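Local coordinates for protein 401aa long hypothetical glucose-1-phosphate thymidylyltransferase (Sulfolobus tokodaii, PDB 2GGO) that works as a bifunctional enzyme of nucleotide-sugar synthesis, with a nucleotidyltransferase section and a hexapeptide-repeat section, on the route to UDP-N-acetylglucosamine and UDP-N-acetylgalactosamine, at residues C44-I49 with N110-K115; S153-A158 with V197-Y202; F25-S30 with I300-K305. One frame throughout, in Å; residues are numbered along the deposited sequence.

In the fold
Followed from the N terminus, the chain opens the widest loop first: residues 25-30, in the nucleotidyltransferase section, meet residues 300-305 of the hexapeptide-repeat section only after some 270 residues, so contact 3 joins the two halves. Contacts 1 and 2 lie within that span and follow one another in series. Contact 1 closes a loop of 60 residues between the end of helix 33-43 and the region of helix 106-111; contact 2 closes one of 38, bringing together side chains of strands 155-164 and 197-201, which are not neighbours in the mixed sheet. Both reach this sheet, and they touch where Leu-114 packs on Lys-198 and Ile-200. Contact 3 stays about 11 Å from contact 1 (nearest atoms).

Contact 1. Residues C44-I49 with N110-K115; sequences CGIRDI and NIITLK
Cys-44 and Ile-46 meet Ile-112 across backbones that stay well apart, the nearest CA atoms being those of Cys-44 and Asn-110 at 8.5 Å. Gly-45, just past helix 33-43, forms the Schellman motif there, its positive phi (84°) letting the chain turn off toward strand 48-53. On the other side a type I turn runs from Ile-111 to Leu-114, closed by a bond from Leu-114 N to Ile-111 O of 3.2 Å.

Ile-112 carries the contact with its two branches. Its CG1 sits between the backbone N and the carbonyl carbon (chi1 61°), which sends CD1 over to Cys-44, where it rests 3.4 Å from the carbonyl O and 4.1 Å from CB. The shorter branch serves the other partner: Ile-112 CG2 and Ile-46 CD1 approach tip to tip at 3.9 Å. Ile-46 reaches out on an extended chain, with CG1 anti to its own carbonyl carbon. Leu-94 of strand 92-97 touches both isoleucines, as does Met-1, so the methyls join the apolar packing on an interior strand of the nucleotidyltransferase sheet and on the residue just ahead of strand 2-6.

A covalent tie runs beside the packing, since Cys-44 SG forms a disulfide with Cys-109, the residue just before Asn-110. The division of labour is instructive: methyl contacts have little directional demand, whereas the disulfide limits how far Cys-44 and Cys-109 can separate, and the two regions are thus coupled by one covalent bond and a small apolar patch.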
ATOM      1  N   CYS A  44     -11.053  18.439  -0.755  1.00 29.03           N
ATOM      2  CA  CYS A  44     -10.370  19.744  -0.922  1.00 29.27           C
ATOM      3  C   CYS A  44     -10.998  20.600  -2.015  1.00 27.87           C
ATOM      4  O   CYS A  44     -10.527  21.686  -2.248  1.00 27.40           O
ATOM      5  CB  CYS A  44      -8.854  19.565  -1.173  1.00 29.37           C
ATOM      6  SG  CYS A  44      -8.023  19.068   0.411  1.00 37.85           S
ATOM      7  N   GLY A  45     -12.053  20.099  -2.670  1.00 27.45           N
ATOM      8  CA  GLY A  45     -12.637  20.772  -3.807  1.00 25.23           C
ATOM      9  C   GLY A  45     -11.980  20.505  -5.146  1.00 26.65           C
ATOM     10  O   GLY A  45     -12.141  21.301  -6.117  1.00 24.09           O
ATOM     11  N   ILE A  46     -11.222  19.401  -5.237  1.00 25.68           N
ATOM     12  CA  ILE A  46     -10.579  19.056  -6.499  1.00 27.90           C
ATOM     13  C   ILE A  46     -11.381  17.930  -7.101  1.00 29.69           C
ATOM     14  O   ILE A  46     -11.599  16.893  -6.430  1.00 29.36           O
ATOM     15  CB  ILE A  46      -9.114  18.628  -6.330  1.00 27.09           C
ATOM     16  CG1 ILE A  46      -8.323  19.752  -5.717  1.00 24.39           C
ATOM     17  CG2 ILE A  46      -8.484  18.263  -7.708  1.00 25.70           C
ATOM     18  CD1 ILE A  46      -6.863  19.475  -5.652  1.00 32.94           C
ATOM     19  N   ARG A  47     -11.831  18.136  -8.338  1.00 31.60           N
ATOM     20  CA  ARG A  47     -12.757  17.195  -8.996  1.00 32.19           C
ATOM     21  C   ARG A  47     -12.216  16.691 -10.304  1.00 33.89           C
ATOM     22  O   ARG A  47     -12.526  15.569 -10.760  1.00 33.89           O
ATOM     23  CB  ARG A  47     -14.062  17.881  -9.283  1.00 33.08           C
ATOM     24  CG  ARG A  47     -14.719  18.430  -8.075  1.00 33.74           C
ATOM     25  CD  ARG A  47     -15.171  17.414  -7.094  1.00 32.96           C
ATOM     26  NE  ARG A  47     -16.081  16.444  -7.672  1.00 30.70           N
ATOM     27  CZ  ARG A  47     -16.894  15.674  -6.951  1.00 35.52           C
ATOM     28  NH1 ARG A  47     -16.977  15.812  -5.617  1.00 34.85           N
ATOM     29  NH2 ARG A  47     -17.663  14.776  -7.573  1.00 37.35           N
ATOM     30  N   ASP A  48     -11.375  17.531 -10.895  1.00 34.64           N
ATOM     31  CA  ASP A  48     -10.736  17.185 -12.137  1.00 35.35           C
ATOM     32  C   ASP A  48      -9.485  16.386 -11.856  1.00 34.41           C
ATOM     33  O   ASP A  48      -8.361  16.947 -11.767  1.00 34.19           O
ATOM     34  CB  ASP A  48     -10.403  18.431 -12.929  1.00 37.00           C
ATOM     35  CG  ASP A  48      -9.967  18.109 -14.324  1.00 39.43           C
ATOM     36  OD1 ASP A  48      -9.761  16.913 -14.635  1.00 43.89           O
ATOM     37  OD2 ASP A  48      -9.825  19.055 -15.113  1.00 43.81           O
ATOM     38  N   ILE A  49      -9.696  15.077 -11.713  1.00 33.58           N
ATOM     39  CA  ILE A  49      -8.617  14.178 -11.289  1.00 32.09           C
ATOM     40  C   ILE A  49      -8.246  13.284 -12.440  1.00 32.15           C
ATOM     41  O   ILE A  49      -9.104  12.720 -13.067  1.00 31.61           O
ATOM     42  CB  ILE A  49      -8.992  13.352 -10.024  1.00 32.07           C
ATOM     43  CG1 ILE A  49      -9.524  14.286  -8.926  1.00 29.82           C
ATOM     44  CG2 ILE A  49      -7.783  12.508  -9.589  1.00 29.16           C
ATOM     45  CD1 ILE A  49     -10.414  13.633  -7.813  1.00 31.22           C
ATOM     46  N   ASN A 110      -4.673  23.292   1.719  1.00 41.29           N
ATOM     47  CA  ASN A 110      -3.935  24.444   2.087  1.00 40.95           C
ATOM     48  C   ASN A 110      -3.005  24.854   0.933  1.00 39.74           C
ATOM     49  O   ASN A 110      -2.976  26.026   0.506  1.00 39.65           O
ATOM     50  CB  ASN A 110      -3.197  24.037   3.345  1.00 41.95           C
ATOM     51  CG  ASN A 110      -2.490  25.165   4.007  1.00 46.94           C
ATOM     52  OD1 ASN A 110      -2.617  25.350   5.229  1.00 52.76           O
ATOM     53  ND2 ASN A 110      -1.713  25.929   3.226  1.00 51.52           N
ATOM     54  N   ILE A 111      -2.282  23.866   0.399  1.00 38.04           N
ATOM     55  CA  ILE A 111      -1.360  24.036  -0.739  1.00 35.93           C
ATOM     56  C   ILE A 111      -2.017  24.615  -2.013  1.00 34.77           C
ATOM     57  O   ILE A 111      -1.415  25.402  -2.728  1.00 34.63           O
ATOM     58  CB  ILE A 111      -0.559  22.698  -1.026  1.00 36.56           C
ATOM     59  CG1 ILE A 111       0.729  22.971  -1.778  1.00 35.94           C
ATOM     60  CG2 ILE A 111      -1.365  21.688  -1.823  1.00 37.11           C
ATOM     61  CD1 ILE A 111       1.673  21.750  -1.848  1.00 36.41           C
ATOM     62  N   ILE A 112      -3.265  24.260  -2.288  1.00 33.32           N
ATOM     63  CA  ILE A 112      -3.887  24.635  -3.563  1.00 31.66           C
ATOM     64  C   ILE A 112      -4.254  26.115  -3.604  1.00 32.02           C
ATOM     65  O   ILE A 112      -4.586  26.664  -4.664  1.00 29.57           O
ATOM     66  CB  ILE A 112      -5.140  23.769  -3.882  1.00 31.13           C
ATOM     67  CG1 ILE A 112      -6.210  23.943  -2.800  1.00 32.19           C
ATOM     68  CG2 ILE A 112      -4.735  22.312  -4.063  1.00 28.20           C
ATOM     69  CD1 ILE A 112      -7.419  23.001  -2.963  1.00 31.15           C
ATOM     70  N   THR A 113      -4.218  26.744  -2.430  1.00 32.87           N
ATOM     71  CA  THR A 113      -4.642  28.142  -2.291  1.00 35.00           C
ATOM     72  C   THR A 113      -3.463  29.057  -2.593  1.00 35.80           C
ATOM     73  O   THR A 113      -3.628  30.260  -2.542  1.00 36.93           O
ATOM     74  CB  THR A 113      -5.115  28.462  -0.866  1.00 34.36           C
ATOM     75  OG1 THR A 113      -4.038  28.187   0.049  1.00 36.15           O
ATOM     76  CG2 THR A 113      -6.312  27.595  -0.479  1.00 35.48           C
ATOM     77  N   LEU A 114      -2.290  28.474  -2.899  1.00 37.52           N
ATOM     78  CA  LEU A 114      -1.014  29.194  -3.058  1.00 37.99           C
ATOM     79  C   LEU A 114      -0.779  29.468  -4.526  1.00 39.74           C
ATOM     80  O   LEU A 114      -1.041  28.595  -5.366  1.00 40.18           O
ATOM     81  CB  LEU A 114       0.165  28.360  -2.537  1.00 37.09           C
ATOM     82  CG  LEU A 114       0.201  27.874  -1.096  1.00 37.20           C
ATOM     83  CD1 LEU A 114       1.461  27.147  -0.810  1.00 36.17           C
ATOM     84  CD2 LEU A 114       0.097  29.021  -0.182  1.00 36.64           C
ATOM     85  N   LYS A 115      -0.238  30.657  -4.829  1.00 41.26           N
ATOM     86  CA  LYS A 115       0.085  31.053  -6.177  1.00 41.48           C
ATOM     87  C   LYS A 115       1.409  30.449  -6.557  1.00 42.42           C
ATOM     88  O   LYS A 115       1.623  30.097  -7.722  1.00 41.62           O
ATOM     89  CB  LYS A 115       0.174  32.571  -6.259  1.00 43.64           C
ATOM     90  CG  LYS A 115       0.716  33.115  -7.583  1.00 44.55           C
ATOM     91  CD  LYS A 115      -0.252  34.101  -8.251  1.00 48.60           C
ATOM     92  CE  LYS A 115       0.268  34.551  -9.644  1.00 49.03           C
ATOM     93  NZ  LYS A 115       0.681  33.419 -10.567  1.00 51.15           N
TER

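Contact 2. Residues S153-A158 with V197-Y202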
ATOM      1  N   SER A 153      18.814  16.160   7.148  1.00 86.21           N
ATOM      2  CA  SER A 153      17.536  16.609   7.736  1.00 83.71           C
ATOM      3  C   SER A 153      16.602  15.421   8.022  1.00 82.00           C
ATOM      4  O   SER A 153      16.769  14.340   7.456  1.00 81.41           O
ATOM      5  CB  SER A 153      16.840  17.634   6.810  1.00 83.74           C
ATOM      6  OG  SER A 153      15.782  18.339   7.452  1.00 83.05           O
ATOM      7  N   ASN A 154      15.642  15.640   8.919  1.00 79.91           N
ATOM      8  CA  ASN A 154      14.504  14.738   9.122  1.00 78.02           C
ATOM      9  C   ASN A 154      13.358  14.972   8.132  1.00 76.02           C
ATOM     10  O   ASN A 154      12.521  14.088   7.924  1.00 75.96           O
ATOM     11  CB  ASN A 154      13.972  14.879  10.540  1.00 78.61           C
ATOM     12  CG  ASN A 154      14.743  14.044  11.520  1.00 80.48           C
ATOM     13  OD1 ASN A 154      14.615  12.816  11.545  1.00 82.17           O
ATOM     14  ND2 ASN A 154      15.566  14.700  12.336  1.00 83.68           N
ATOM     15  N   LEU A 155      13.322  16.174   7.549  1.00 73.19           N
ATOM     16  CA  LEU A 155      12.361  16.527   6.508  1.00 70.14           C
ATOM     17  C   LEU A 155      12.638  15.808   5.201  1.00 68.04           C
ATOM     18  O   LEU A 155      13.674  16.016   4.569  1.00 67.56           O
ATOM     19  CB  LEU A 155      12.368  18.033   6.233  1.00 70.22           C
ATOM     20  CG  LEU A 155      11.213  18.943   6.661  1.00 69.76           C
ATOM     21  CD1 LEU A 155      11.053  19.991   5.591  1.00 69.49           C
ATOM     22  CD2 LEU A 155       9.887  18.230   6.895  1.00 68.64           C
ATOM     23  N   ILE A 156      11.686  14.983   4.787  1.00 65.52           N
ATOM     24  CA  ILE A 156      11.778  14.308   3.496  1.00 63.15           C
ATOM     25  C   ILE A 156      10.684  14.792   2.519  1.00 60.80           C
ATOM     26  O   ILE A 156       9.682  15.389   2.934  1.00 60.38           O
ATOM     27  CB  ILE A 156      11.821  12.734   3.662  1.00 63.51           C
ATOM     28  CG1 ILE A 156      10.525  12.185   4.272  1.00 63.11           C
ATOM     29  CG2 ILE A 156      13.037  12.290   4.513  1.00 63.65           C
ATOM     30  CD1 ILE A 156       9.752  11.316   3.345  1.00 61.75           C
ATOM     31  N   ASN A 157      10.895  14.546   1.232  1.00 57.74           N
ATOM     32  CA  ASN A 157       9.878  14.812   0.230  1.00 55.17           C
ATOM     33  C   ASN A 157       8.656  13.898   0.410  1.00 53.74           C
ATOM     34  O   ASN A 157       8.737  12.706   0.129  1.00 53.48           O
ATOM     35  CB  ASN A 157      10.481  14.647  -1.166  1.00 55.11           C
ATOM     36  CG  ASN A 157       9.472  14.900  -2.289  1.00 55.06           C
ATOM     37  OD1 ASN A 157       8.358  15.372  -2.058  1.00 55.92           O
ATOM     38  ND2 ASN A 157       9.869  14.595  -3.509  1.00 52.81           N
ATOM     39  N   ALA A 158       7.537  14.458   0.886  1.00 51.29           N
ATOM     40  CA  ALA A 158       6.289  13.702   1.096  1.00 49.52           C
ATOM     41  C   ALA A 158       5.564  13.292  -0.205  1.00 48.34           C
ATOM     42  O   ALA A 158       4.554  12.590  -0.138  1.00 48.70           O
ATOM     43  CB  ALA A 158       5.344  14.472   1.990  1.00 48.87           C
ATOM     44  N   VAL A 197       9.978  27.983  -4.090  1.00 68.20           N
ATOM     45  CA  VAL A 197       9.193  26.761  -3.929  1.00 65.46           C
ATOM     46  C   VAL A 197       8.934  26.554  -2.433  1.00 63.71           C
ATOM     47  O   VAL A 197       9.814  26.067  -1.727  1.00 63.62           O
ATOM     48  CB  VAL A 197       9.966  25.552  -4.498  1.00 65.23           C
ATOM     49  CG1 VAL A 197       9.094  24.323  -4.542  1.00 65.47           C
ATOM     50  CG2 VAL A 197      10.464  25.851  -5.875  1.00 65.60           C
ATOM     51  N   LYS A 198       7.753  26.952  -1.946  1.00 61.56           N
ATOM     52  CA  LYS A 198       7.382  26.820  -0.520  1.00 59.54           C
ATOM     53  C   LYS A 198       7.525  25.387  -0.029  1.00 58.03           C
ATOM     54  O   LYS A 198       7.559  24.449  -0.814  1.00 57.42           O
ATOM     55  CB  LYS A 198       5.934  27.252  -0.288  1.00 59.49           C
ATOM     56  CG  LYS A 198       5.712  28.724  -0.043  1.00 59.24           C
ATOM     57  CD  LYS A 198       4.329  28.990   0.609  1.00 60.04           C
ATOM     58  CE  LYS A 198       4.261  28.519   2.081  1.00 59.52           C
ATOM     59  NZ  LYS A 198       2.983  28.895   2.770  1.00 56.98           N
ATOM     60  N   VAL A 199       7.621  25.217   1.272  1.00 56.57           N
ATOM     61  CA  VAL A 199       7.643  23.890   1.842  1.00 55.39           C
ATOM     62  C   VAL A 199       6.698  23.932   3.037  1.00 55.20           C
ATOM     63  O   VAL A 199       6.958  24.648   4.022  1.00 54.57           O
ATOM     64  CB  VAL A 199       9.090  23.409   2.230  1.00 55.55           C
ATOM     65  CG1 VAL A 199       9.059  22.323   3.289  1.00 55.16           C
ATOM     66  CG2 VAL A 199       9.847  22.897   1.015  1.00 54.40           C
ATOM     67  N   ILE A 200       5.582  23.200   2.911  1.00 54.61           N
ATOM     68  CA  ILE A 200       4.651  22.968   4.024  1.00 54.07           C
ATOM     69  C   ILE A 200       5.046  21.653   4.696  1.00 54.47           C
ATOM     70  O   ILE A 200       5.357  20.666   4.023  1.00 53.69           O
ATOM     71  CB  ILE A 200       3.163  22.857   3.576  1.00 53.81           C
ATOM     72  CG1 ILE A 200       2.882  23.660   2.301  1.00 54.00           C
ATOM     73  CG2 ILE A 200       2.201  23.183   4.743  1.00 52.78           C
ATOM     74  CD1 ILE A 200       3.070  25.145   2.415  1.00 53.51           C
ATOM     75  N   GLU A 201       5.045  21.656   6.023  1.00 54.99           N
ATOM     76  CA  GLU A 201       5.399  20.476   6.771  1.00 55.66           C
ATOM     77  C   GLU A 201       4.112  19.718   7.052  1.00 55.55           C
ATOM     78  O   GLU A 201       3.172  20.269   7.656  1.00 55.38           O
ATOM     79  CB  GLU A 201       6.115  20.843   8.073  1.00 56.10           C
ATOM     80  CG  GLU A 201       6.962  19.709   8.674  1.00 58.54           C
ATOM     81  CD  GLU A 201       7.127  19.819  10.194  1.00 62.73           C
ATOM     82  OE1 GLU A 201       7.183  20.957  10.732  1.00 63.44           O
ATOM     83  OE2 GLU A 201       7.192  18.754  10.859  1.00 64.94           O
ATOM     84  N   TYR A 202       4.072  18.466   6.582  1.00 55.35           N
ATOM     85  CA  TYR A 202       2.947  17.572   6.835  1.00 54.91           C
ATOM     86  C   TYR A 202       2.859  17.207   8.313  1.00 55.03           C
ATOM     87  O   TYR A 202       3.872  16.832   8.916  1.00 55.16           O
ATOM     88  CB  TYR A 202       3.065  16.301   5.987  1.00 54.77           C
ATOM     89  CG  TYR A 202       1.841  15.437   6.111  1.00 54.67           C
ATOM     90  CD1 TYR A 202       0.632  15.831   5.539  1.00 54.91           C
ATOM     91  CD2 TYR A 202       1.869  14.251   6.829  1.00 53.15           C
ATOM     92  CE1 TYR A 202      -0.512  15.061   5.667  1.00 54.99           C
ATOM     93  CE2 TYR A 202       0.725  13.473   6.954  1.00 54.78           C
ATOM     94  CZ  TYR A 202      -0.455  13.887   6.370  1.00 54.36           C
ATOM     95  OH  TYR A 202      -1.588  13.134   6.488  1.00 54.64           O
TER
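Leu-155 meets Val-199 and Glu-201 beside the probable sugar-phosphate site of the nucleotidyltransferase section, for the strand it opens also bears Asn-157, which probably binds N-acetyl-alpha-D-glucosamine 1-phosphate. The leucine side chain itself lies about 9 Å from Gly-131, another residue likely to line that site. Its two methyls are shared between the partners. CD1 meets Val-199 CG1 tip to tip at 3.8 Å; this valine methyl is carried anti to its backbone N (chi1 157°), the position from which it faces the leucine. CD2 instead lies 3.7 Å from Glu-201 CG, where the two chains run slantwise to each other, so the glutamate offers its aliphatic stem to the leucine. The carboxylate has a different task: Glu-201 OE2 forms a salt bridge with Lys-123, and one residue thereby serves an apolar patch and a charge pair at once.

The two strands are not neighbours in the mixed sheet of this GT-A-type domain. Strand 117-123 runs between them, antiparallel to 155-164 and parallel to 197-201, the last strand on that side within the chain. Ile-156 and Ala-158 bond to Val-122 and Ile-120 of that intervening strand through their backbones. Hence the CA atoms of Leu-155 and Glu-201 remain 8.0 Å apart, and side chains alone bridge the gap. Leu-135 of strand 132-135 packs on both Leu-155 and Val-199. Just ahead of the strand, an ST turn brings Ser-153 OG to accept from Leu-155 N at 3.3 Å, with an N-H...O angle of 153°.

Contact 3. Residues F25-S30 with I300-K305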
ATOM      1  N   PHE A  25      -4.649  -0.048  -6.141  1.00 29.05           N
ATOM      2  CA  PHE A  25      -5.832  -0.801  -5.660  1.00 30.14           C
ATOM      3  C   PHE A  25      -5.609  -1.695  -4.421  1.00 30.11           C
ATOM      4  O   PHE A  25      -6.484  -2.407  -4.033  1.00 31.54           O
ATOM      5  CB  PHE A  25      -6.491  -1.552  -6.814  1.00 30.41           C
ATOM      6  CG  PHE A  25      -7.129  -0.639  -7.797  1.00 29.55           C
ATOM      7  CD1 PHE A  25      -8.404  -0.110  -7.535  1.00 27.79           C
ATOM      8  CD2 PHE A  25      -6.453  -0.254  -8.939  1.00 29.20           C
ATOM      9  CE1 PHE A  25      -8.989   0.778  -8.417  1.00 29.35           C
ATOM     10  CE2 PHE A  25      -7.024   0.643  -9.822  1.00 28.58           C
ATOM     11  CZ  PHE A  25      -8.302   1.155  -9.562  1.00 29.12           C
ATOM     12  N   VAL A  26      -4.433  -1.637  -3.831  1.00 30.54           N
ATOM     13  CA  VAL A  26      -4.150  -2.287  -2.542  1.00 31.26           C
ATOM     14  C   VAL A  26      -5.222  -1.820  -1.556  1.00 30.13           C
ATOM     15  O   VAL A  26      -5.419  -0.594  -1.437  1.00 29.98           O
ATOM     16  CB  VAL A  26      -2.746  -1.899  -2.036  1.00 30.34           C
ATOM     17  CG1 VAL A  26      -2.576  -2.164  -0.541  1.00 33.24           C
ATOM     18  CG2 VAL A  26      -1.695  -2.660  -2.766  1.00 31.80           C
ATOM     19  N   PRO A  27      -5.921  -2.778  -0.849  1.00 30.51           N
ATOM     20  CA  PRO A  27      -6.931  -2.331   0.088  1.00 29.46           C
ATOM     21  C   PRO A  27      -6.367  -1.890   1.448  1.00 30.67           C
ATOM     22  O   PRO A  27      -5.341  -2.398   1.961  1.00 30.53           O
ATOM     23  CB  PRO A  27      -7.874  -3.537   0.213  1.00 29.62           C
ATOM     24  CG  PRO A  27      -7.064  -4.693  -0.063  1.00 28.82           C
ATOM     25  CD  PRO A  27      -5.833  -4.259  -0.841  1.00 29.58           C
ATOM     26  N   ILE A  28      -7.017  -0.875   1.982  1.00 30.98           N
ATOM     27  CA  ILE A  28      -6.795  -0.433   3.327  1.00 31.89           C
ATOM     28  C   ILE A  28      -8.183  -0.604   3.892  1.00 31.80           C
ATOM     29  O   ILE A  28      -9.135   0.050   3.420  1.00 32.88           O
ATOM     30  CB  ILE A  28      -6.355   1.031   3.358  1.00 32.66           C
ATOM     31  CG1 ILE A  28      -5.078   1.196   2.547  1.00 33.25           C
ATOM     32  CG2 ILE A  28      -6.160   1.482   4.806  1.00 31.51           C
ATOM     33  CD1 ILE A  28      -4.951   2.546   1.987  1.00 38.02           C
ATOM     34  N   LEU A  29      -8.322  -1.524   4.848  1.00 32.31           N
ATOM     35  CA  LEU A  29      -9.626  -1.995   5.281  1.00 31.89           C
ATOM     36  C   LEU A  29     -10.414  -2.310   4.025  1.00 33.71           C
ATOM     37  O   LEU A  29      -9.895  -2.950   3.107  1.00 34.29           O
ATOM     38  CB  LEU A  29     -10.317  -0.950   6.163  1.00 31.39           C
ATOM     39  CG  LEU A  29      -9.547  -0.529   7.412  1.00 30.71           C
ATOM     40  CD1 LEU A  29     -10.307   0.495   8.241  1.00 23.40           C
ATOM     41  CD2 LEU A  29      -9.153  -1.727   8.285  1.00 24.30           C
ATOM     42  N   SER A  30     -11.625  -1.800   3.906  1.00 35.09           N
ATOM     43  CA  SER A  30     -12.441  -2.208   2.791  1.00 35.84           C
ATOM     44  C   SER A  30     -12.234  -1.504   1.448  1.00 35.78           C
ATOM     45  O   SER A  30     -12.892  -1.878   0.480  1.00 37.02           O
ATOM     46  CB  SER A  30     -13.897  -2.061   3.184  1.00 36.52           C
ATOM     47  OG  SER A  30     -14.287  -0.701   3.098  1.00 41.22           O
ATOM     48  N   ILE A 300      -6.166 -10.016   4.909  1.00 19.26           N
ATOM     49  CA  ILE A 300      -6.599 -11.125   4.039  1.00 18.46           C
ATOM     50  C   ILE A 300      -7.664 -10.490   3.133  1.00 19.34           C
ATOM     51  O   ILE A 300      -8.690 -10.027   3.587  1.00 19.07           O
ATOM     52  CB  ILE A 300      -7.152 -12.307   4.894  1.00 20.23           C
ATOM     53  CG1 ILE A 300      -6.055 -12.899   5.827  1.00 18.77           C
ATOM     54  CG2 ILE A 300      -7.669 -13.424   4.048  1.00  8.80           C
ATOM     55  CD1 ILE A 300      -6.625 -13.877   6.918  1.00 18.06           C
ATOM     56  N   MET A 301      -7.342 -10.430   1.846  1.00 20.37           N
ATOM     57  CA  MET A 301      -8.133  -9.720   0.864  1.00 20.37           C
ATOM     58  C   MET A 301      -9.358 -10.482   0.384  1.00 21.14           C
ATOM     59  O   MET A 301      -9.701 -11.576   0.881  1.00 22.03           O
ATOM     60  CB  MET A 301      -7.215  -9.239  -0.275  1.00 19.46           C
ATOM     61  CG  MET A 301      -6.095  -8.282   0.202  1.00 19.05           C
ATOM     62  SD  MET A 301      -4.855  -7.795  -1.003  1.00 21.74           S
ATOM     63  CE  MET A 301      -3.771  -6.893   0.095  1.00 20.71           C
ATOM     64  N   GLU A 302     -10.018  -9.895  -0.604  1.00 21.18           N
ATOM     65  CA  GLU A 302     -11.409 -10.198  -0.984  1.00 22.66           C
ATOM     66  C   GLU A 302     -11.668 -11.673  -1.289  1.00 21.53           C
ATOM     67  O   GLU A 302     -11.028 -12.218  -2.181  1.00 23.81           O
ATOM     68  CB  GLU A 302     -11.760  -9.409  -2.266  1.00 21.29           C
ATOM     69  CG  GLU A 302     -11.645  -7.891  -2.154  1.00 29.82           C
ATOM     70  CD  GLU A 302     -10.277  -7.315  -2.533  1.00 35.31           C
ATOM     71  OE1 GLU A 302      -9.290  -8.057  -2.590  1.00 34.83           O
ATOM     72  OE2 GLU A 302     -10.183  -6.082  -2.778  1.00 40.20           O
ATOM     73  N   GLY A 303     -12.686 -12.255  -0.654  1.00 23.27           N
ATOM     74  CA  GLY A 303     -13.113 -13.608  -0.966  1.00 21.52           C
ATOM     75  C   GLY A 303     -12.092 -14.711  -0.676  1.00 21.98           C
ATOM     76  O   GLY A 303     -12.274 -15.835  -1.100  1.00 23.09           O
ATOM     77  N   SER A 304     -11.020 -14.402   0.035  1.00 21.98           N
ATOM     78  CA  SER A 304     -10.022 -15.428   0.418  1.00 20.42           C
ATOM     79  C   SER A 304     -10.501 -16.291   1.536  1.00 20.56           C
ATOM     80  O   SER A 304     -11.225 -15.851   2.378  1.00 18.58           O
ATOM     81  CB  SER A 304      -8.717 -14.800   0.778  1.00 20.22           C
ATOM     82  OG  SER A 304      -8.095 -14.388  -0.436  1.00 21.79           O
ATOM     83  N   LYS A 305     -10.125 -17.558   1.520  1.00 18.60           N
ATOM     84  CA  LYS A 305     -10.755 -18.524   2.383  1.00 20.29           C
ATOM     85  C   LYS A 305      -9.719 -19.324   3.182  1.00 19.85           C
ATOM     86  O   LYS A 305      -8.852 -19.981   2.584  1.00 16.47           O
ATOM     87  CB  LYS A 305     -11.539 -19.461   1.514  1.00 21.72           C
ATOM     88  CG  LYS A 305     -12.940 -18.898   1.091  1.00 26.25           C
ATOM     89  CD  LYS A 305     -13.860 -20.032   0.557  1.00 25.20           C
ATOM     90  CE  LYS A 305     -13.922 -20.080  -0.990  1.00 34.97           C
ATOM     91  NZ  LYS A 305     -14.534 -21.360  -1.600  1.00 34.36           N
TER
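Pro-27 and Met-301 cross at about a right angle, the long thioether chain passing the CG-CD side of the pyrrolidine ring. Every outer atom of the methionine takes part. Its CG lies 3.7 Å from Pro-27 CG, its SD the same distance from Pro-27 CD, and its terminal CE comes to 3.5 Å from Pro-27 CD, closer than carbon atoms usually pack. The chain is extended beyond CG, with chi2 174° and chi3 -174°, and this straight run carries CE to Pro-27 CD.

This pair joins two unlike folds. Met-301 begins a type II turn ending at Ser-304, closed by a bond from Ser-304 N to Met-301 O of 3.2 Å, with Gly-303 at the positive-phi position (64°). The turn links strands 298-300 and 305-308 at a corner of the parallel-stranded coils, consistent with the left-handed beta-helix of the hexapeptide-repeat family. Pro-27 stands in a short strand of the nucleotidyltransferase section, next to helix 212-225, whose Asn-219 bonds to the proline carbonyl O and to Leu-29 N.

Replacing the methionine by an alanine would probably leave the CG-CD side of the proline ring without its cover and open a gap between the two sections. Glu-302, the next residue of the turn, stands farther off, its OE2 4.4 Å from Pro-27 CG. That carboxylate is held chiefly by Arg-21, through a salt bridge from OE1 to NH2, while NH1 of the same arginine bonds to Phe-25 O.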